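Local coordinates for protein predicted metal-dependent hydrolase of the TIM-barrel fold (PDB 2QPX) that is probably a zinc-dependent hydrolase of the amidohydrolase superfamily, binding two zinc ions in a TIM-barrel fold, although its substrate is not known, at residues N52-Y56 and N291-S295; M238-L244 and P267-A272. All coordinates share one frame; numbering follows the deposited sequence.

Contact 1 (N52-Y56 and N291-S295); sequences NRLAY and NLGPS
R53 and L54 send their side chains to L292 and to P294 and S295 through different first torsions. The arginine CG lies anti to its carbonyl carbon (chi1 -57°) and the chain bends at chi3, turning the guanidinium toward the L292 carbonyl; the leucine CG lies anti to the backbone N (chi1 -164°), which carries CD2 to the serine. In the TIM-barrel fold of this amidohydrolase relative, the start of helix 54-66 here meets the end of helix 289-292, where G293 leaves helical geometry. R53 NH2 donates a weak bond to L292 O at 3.0 Å, bent to 124° at the hydrogen. The rest of the guanidinium is held outside the pair: NE bonds to the carbonyl of L307 of the second subunit and NH1 to that of S38, so one arginine ties this seam to the subunit interface. A leucine at this position would probably leave L292 O without its arginine donor and the L307 carbonyl of the second subunit without its mate. Apart from this bond the contact is mostly van der Waals: A55 CB lies 3.5 Å from the carbonyl oxygen L292 O and 4.4 Å from the apolar L292 CD2, while the P294 ring approaches the alanine backbone, its CG 3.9 Å from A55 CA. L54 crosses that ring at a slant, and its CD2 lies 3.8 Å from S295 CB. A water centred over one guanidinium face bridges the backbones, accepting from A55 N at 3.0 Å and donating to L292 O at 2.9 Å.

Contact 2 (M238-L244 and P267-A272); sequences MYLGNPL and PYHREA
Y268, the N-cap residue of helix 269-278, pushes its ring into the loop 238-244 that follows strand 225-229 of the TIM barrel, and is the residue most buried by the other segment. The packing is tight around that ring. N242 CA makes a CH-pi contact over one face, 3.7 Å from the centroid, and the N242 amide continues the stack at 23° to the ring plane. P267 CG covers the opposite face. At the ring base P243 CD comes within 3.4 Å of Y268 CB, and at the far end OH donates to M238 O at 2.8 Å from above the carbonyl plane. G241 N reaches the same oxygen from the other face, so two donors grip it and fix the turn against the tyrosine. Selenomethionine M238, in the conformer described, brings its SE against P267 CD at 3.7 Å.

The side toward E271 is looser, and a water enters it. The CB and CG of E271 lie across the end of L244, and the water joins the polar ends, accepting from N242 ND2 and donating to E271 OE2. With CG anti to the backbone N (chi1 -175°), N242 also turns its oxygen forward along its own segment, closing an Asx turn: OD1 accepts from L244 N at 3.0 Å, the donor tilted 30° from the carbonyl plane.

Overall arrangement
The two contacts lie 21 Å apart between centres, with about 10 Å between their nearest atoms, and do not touch. Along the chain, both segments of contact 2 fall between 52-56 and 291-295, so the long connection spanned by contact 1 encloses the local one. Contact 2 joins the loop after strand 225-229 to the start of helix 269-278, which follows the neighbouring parallel strand 260-264; these strands carry the zinc ligands H228 and H264. Contact 1 brings the early helix 54-66 against helix 289-292, beyond strand 282-285, where N291 lies about 5 Å from zinc ligand D318, side chain to side chain. Both meet the second subunit, and contact 2 the third as well, so the surroundings of the metal site lie close to the interfaces of the trimer.

Contact 1 (N52-Y56 and N291-S295)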
loop_
_atom_site.group_PDB
_atom_site.type_symbol
_atom_site.label_atom_id
_atom_site.label_comp_id
_atom_site.label_asym_id
_atom_site.label_seq_id
_atom_site.Cartn_x
_atom_site.Cartn_y
_atom_site.Cartn_z
ATOM N N ASN A 52 -20.507 -0.053 14.802
ATOM C CA ASN A 52 -19.767 1.180 14.788
ATOM C C ASN A 52 -18.825 1.322 13.593
ATOM O O ASN A 52 -17.933 2.187 13.574
ATOM C CB ASN A 52 -19.043 1.393 16.145
ATOM C CG ASN A 52 -19.971 1.937 17.214
ATOM O OD1 ASN A 52 -20.188 1.301 18.243
ATOM N ND2 ASN A 52 -20.523 3.095 16.968
ATOM N N ARG A 53 -19.038 0.515 12.573
ATOM C CA ARG A 53 -18.440 0.664 11.254
ATOM C C ARG A 53 -19.422 1.338 10.348
ATOM O O ARG A 53 -20.642 1.205 10.542
ATOM C CB ARG A 53 -18.092 -0.704 10.668
ATOM C CG ARG A 53 -17.148 -1.519 11.554
ATOM C CD ARG A 53 -16.921 -2.917 11.033
ATOM N NE ARG A 53 -16.240 -2.951 9.753
ATOM C CZ ARG A 53 -16.774 -3.272 8.579
ATOM N NH1 ARG A 53 -18.058 -3.533 8.424
ATOM N NH2 ARG A 53 -15.995 -3.351 7.535
ATOM N N LEU A 54 -18.917 1.971 9.298
ATOM C CA LEU A 54 -19.770 2.688 8.377
ATOM C C LEU A 54 -20.694 1.775 7.554
ATOM O O LEU A 54 -21.842 2.175 7.256
ATOM C CB LEU A 54 -18.936 3.570 7.446
ATOM C CG LEU A 54 -19.705 4.658 6.691
ATOM C CD1 LEU A 54 -20.433 5.616 7.687
ATOM C CD2 LEU A 54 -18.780 5.489 5.788
ATOM N N ALA A 55 -20.265 0.562 7.218
ATOM C CA ALA A 55 -21.059 -0.310 6.348
ATOM C C ALA A 55 -22.469 -0.542 6.902
ATOM O O ALA A 55 -23.446 -0.499 6.179
ATOM C CB ALA A 55 -20.343 -1.671 6.116
ATOM N N TYR A 56 -22.543 -0.846 8.194
ATOM C CA TYR A 56 -23.842 -1.091 8.822
ATOM C C TYR A 56 -24.747 0.119 8.649
ATOM O O TYR A 56 -25.954 -0.027 8.334
ATOM C CB TYR A 56 -23.670 -1.455 10.287
ATOM C CG TYR A 56 -24.953 -1.484 11.101
ATOM C CD1 TYR A 56 -25.920 -2.444 10.892
ATOM C CD2 TYR A 56 -25.174 -0.534 12.071
ATOM C CE1 TYR A 56 -27.089 -2.451 11.668
ATOM C CE2 TYR A 56 -26.302 -0.527 12.827
ATOM C CZ TYR A 56 -27.254 -1.497 12.651
ATOM O OH TYR A 56 -28.416 -1.471 13.440
ATOM N N ASN A 291 -18.871 -2.310 -0.861
ATOM C CA ASN A 291 -20.011 -2.256 0.097
ATOM C C ASN A 291 -19.589 -2.280 1.565
ATOM O O ASN A 291 -20.165 -1.566 2.378
ATOM C CB ASN A 291 -21.084 -3.327 -0.141
ATOM C CG ASN A 291 -20.540 -4.697 -0.560
ATOM O OD1 ASN A 291 -19.358 -4.991 -0.397
ATOM N ND2 ASN A 291 -21.428 -5.563 -1.112
ATOM N N LEU A 292 -18.616 -3.097 1.926
ATOM C CA LEU A 292 -18.272 -3.222 3.371
ATOM C C LEU A 292 -17.242 -2.214 3.826
ATOM O O LEU A 292 -17.005 -2.037 5.039
ATOM C CB LEU A 292 -17.862 -4.661 3.737
ATOM C CG LEU A 292 -18.867 -5.782 3.385
ATOM C CD1 LEU A 292 -18.538 -7.047 4.182
ATOM C CD2 LEU A 292 -20.301 -5.340 3.630
ATOM N N GLY A 293 -16.656 -1.512 2.869
ATOM C CA GLY A 293 -15.729 -0.381 3.153
ATOM C C GLY A 293 -16.172 0.810 2.341
ATOM O O GLY A 293 -15.394 1.388 1.518
ATOM N N PRO A 294 -17.420 1.224 2.556
ATOM C CA PRO A 294 -18.047 2.148 1.613
ATOM C C PRO A 294 -17.366 3.512 1.486
ATOM O O PRO A 294 -17.364 4.096 0.376
ATOM C CB PRO A 294 -19.494 2.242 2.144
ATOM C CG PRO A 294 -19.377 1.943 3.574
ATOM C CD PRO A 294 -18.350 0.881 3.654
ATOM N N SER A 295 -16.755 4.039 2.548
ATOM C CA SER A 295 -15.999 5.320 2.386
ATOM C C SER A 295 -14.732 5.198 1.514
ATOM O O SER A 295 -14.138 6.209 1.092
ATOM C CB SER A 295 -15.641 5.927 3.738
ATOM O OG SER A 295 -14.624 5.162 4.403
HETATM O O HOH W 1 -17.337 -0.095 7.229
#

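Contact 2 (M238-L244 and P267-A272)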
loop_
_atom_site.group_PDB
_atom_site.type_symbol
_atom_site.label_atom_id
_atom_site.label_comp_id
_atom_site.label_asym_id
_atom_site.label_seq_id
_atom_site.Cartn_x
_atom_site.Cartn_y
_atom_site.Cartn_z
HETATM N N MSE A 238 -4.138 -12.906 5.330
HETATM C CA MSE A 238 -4.205 -11.852 4.300
HETATM C C MSE A 238 -2.798 -11.617 3.740
HETATM O O MSE A 238 -2.656 -11.103 2.600
HETATM C CB MSE A 238 -4.878 -10.541 4.843
HETATM C CG MSE A 238 -4.909 -9.292 3.869
HETATM SE SE MSE A 238 -5.403 -7.504 4.670
HETATM C CE MSE A 238 -7.365 -7.451 4.472
ATOM N N TYR A 239 -1.776 -12.005 4.484
ATOM C CA TYR A 239 -0.392 -11.829 3.999
ATOM C C TYR A 239 -0.110 -12.651 2.759
ATOM O O TYR A 239 0.704 -12.252 1.915
ATOM C CB TYR A 239 0.605 -12.139 5.137
ATOM C CG TYR A 239 1.994 -11.635 4.953
ATOM C CD1 TYR A 239 2.320 -10.324 5.296
ATOM C CD2 TYR A 239 3.000 -12.471 4.465
ATOM C CE1 TYR A 239 3.616 -9.842 5.127
ATOM C CE2 TYR A 239 4.310 -12.004 4.315
ATOM C CZ TYR A 239 4.601 -10.680 4.644
ATOM O OH TYR A 239 5.896 -10.207 4.470
ATOM N N LEU A 240 -0.802 -13.787 2.641
ATOM C CA LEU A 240 -0.662 -14.705 1.508
ATOM C C LEU A 240 -1.665 -14.432 0.415
ATOM O O LEU A 240 -1.786 -15.204 -0.555
ATOM C CB LEU A 240 -0.839 -16.159 2.007
ATOM C CG LEU A 240 0.249 -16.598 2.990
ATOM C CD1 LEU A 240 0.038 -18.078 3.365
ATOM C CD2 LEU A 240 1.638 -16.384 2.403
ATOM N N GLY A 241 -2.441 -13.369 0.568
ATOM C CA GLY A 241 -3.487 -13.041 -0.391
ATOM C C GLY A 241 -3.069 -12.025 -1.435
ATOM O O GLY A 241 -3.939 -11.494 -2.132
ATOM N N ASN A 242 -1.778 -11.676 -1.467
ATOM C CA ASN A 242 -1.244 -10.720 -2.439
ATOM C C ASN A 242 -1.224 -11.430 -3.811
ATOM O O ASN A 242 -0.527 -12.433 -3.994
ATOM C CB ASN A 242 0.166 -10.269 -2.029
ATOM C CG ASN A 242 0.739 -9.183 -2.928
ATOM O OD1 ASN A 242 0.430 -9.101 -4.130
ATOM N ND2 ASN A 242 1.615 -8.336 -2.343
ATOM N N PRO A 243 -1.962 -10.906 -4.803
ATOM C CA PRO A 243 -2.063 -11.638 -6.052
ATOM C C PRO A 243 -0.780 -11.675 -6.893
ATOM O O PRO A 243 -0.703 -12.487 -7.819
ATOM C CB PRO A 243 -3.184 -10.899 -6.778
ATOM C CG PRO A 243 -3.084 -9.503 -6.285
ATOM C CD PRO A 243 -2.725 -9.658 -4.829
ATOM N N LEU A 244 0.231 -10.875 -6.543
ATOM C CA LEU A 244 1.551 -11.036 -7.164
ATOM C C LEU A 244 2.080 -12.457 -6.935
ATOM O O LEU A 244 2.871 -12.953 -7.740
ATOM C CB LEU A 244 2.549 -10.022 -6.617
ATOM C CG LEU A 244 2.257 -8.533 -6.825
ATOM C CD1 LEU A 244 3.338 -7.653 -6.196
ATOM C CD2 LEU A 244 2.041 -8.232 -8.329
ATOM N N PRO A 267 -6.457 -5.272 0.179
ATOM C CA PRO A 267 -5.749 -4.019 -0.083
ATOM C C PRO A 267 -4.776 -4.035 -1.251
ATOM O O PRO A 267 -4.004 -3.109 -1.378
ATOM C CB PRO A 267 -5.013 -3.779 1.248
ATOM C CG PRO A 267 -4.644 -5.101 1.610
ATOM C CD PRO A 267 -5.848 -5.979 1.301
ATOM N N TYR A 268 -4.856 -5.092 -2.079
ATOM C CA TYR A 268 -3.900 -5.348 -3.167
ATOM C C TYR A 268 -4.484 -5.024 -4.539
ATOM O O TYR A 268 -4.118 -5.608 -5.557
ATOM C CB TYR A 268 -3.467 -6.792 -3.126
ATOM C CG TYR A 268 -2.945 -7.273 -1.800
ATOM C CD1 TYR A 268 -1.736 -6.842 -1.306
ATOM C CD2 TYR A 268 -3.659 -8.212 -1.072
ATOM C CE1 TYR A 268 -1.245 -7.302 -0.095
ATOM C CE2 TYR A 268 -3.165 -8.696 0.166
ATOM C CZ TYR A 268 -1.971 -8.215 0.639
ATOM O OH TYR A 268 -1.475 -8.674 1.849
ATOM N N HIS A 269 -5.382 -4.054 -4.566
ATOM C CA HIS A 269 -5.994 -3.603 -5.813
ATOM C C HIS A 269 -5.019 -2.927 -6.791
ATOM O O HIS A 269 -5.193 -3.104 -7.999
ATOM C CB HIS A 269 -7.225 -2.747 -5.506
ATOM C CG HIS A 269 -6.942 -1.642 -4.557
ATOM N ND1 HIS A 269 -6.774 -1.853 -3.205
ATOM C CD2 HIS A 269 -6.657 -0.330 -4.785
ATOM C CE1 HIS A 269 -6.433 -0.702 -2.638
ATOM N NE2 HIS A 269 -6.380 0.243 -3.577
ATOM N N ARG A 270 -3.980 -2.234 -6.328
ATOM C CA ARG A 270 -2.978 -1.704 -7.264
ATOM C C ARG A 270 -2.229 -2.873 -7.913
ATOM O O ARG A 270 -1.875 -2.844 -9.067
ATOM C CB ARG A 270 -1.983 -0.742 -6.598
ATOM C CG ARG A 270 -2.510 0.679 -6.382
ATOM C CD ARG A 270 -1.465 1.622 -5.720
ATOM N NE ARG A 270 -1.841 3.051 -5.862
ATOM C CZ ARG A 270 -1.503 4.025 -5.019
ATOM N NH1 ARG A 270 -0.890 3.759 -3.871
ATOM N NH2 ARG A 270 -1.834 5.273 -5.293
ATOM N N GLU A 271 -1.970 -3.906 -7.141
ATOM C CA GLU A 271 -1.264 -5.076 -7.651
ATOM C C GLU A 271 -2.121 -5.767 -8.703
ATOM O O GLU A 271 -1.614 -6.158 -9.761
ATOM C CB GLU A 271 -0.858 -6.030 -6.504
ATOM C CG GLU A 271 0.255 -5.551 -5.576
ATOM C CD GLU A 271 -0.147 -4.550 -4.519
ATOM O OE1 GLU A 271 -1.309 -4.141 -4.400
ATOM O OE2 GLU A 271 0.781 -4.155 -3.764
ATOM N N ALA A 272 -3.413 -5.932 -8.426
ATOM C CA ALA A 272 -4.324 -6.561 -9.367
ATOM C C ALA A 272 -4.407 -5.776 -10.671
ATOM O O ALA A 272 -4.357 -6.360 -11.722
ATOM C CB ALA A 272 -5.736 -6.697 -8.745
HETATM O O HOH W 2 2.943 -5.752 -3.158
#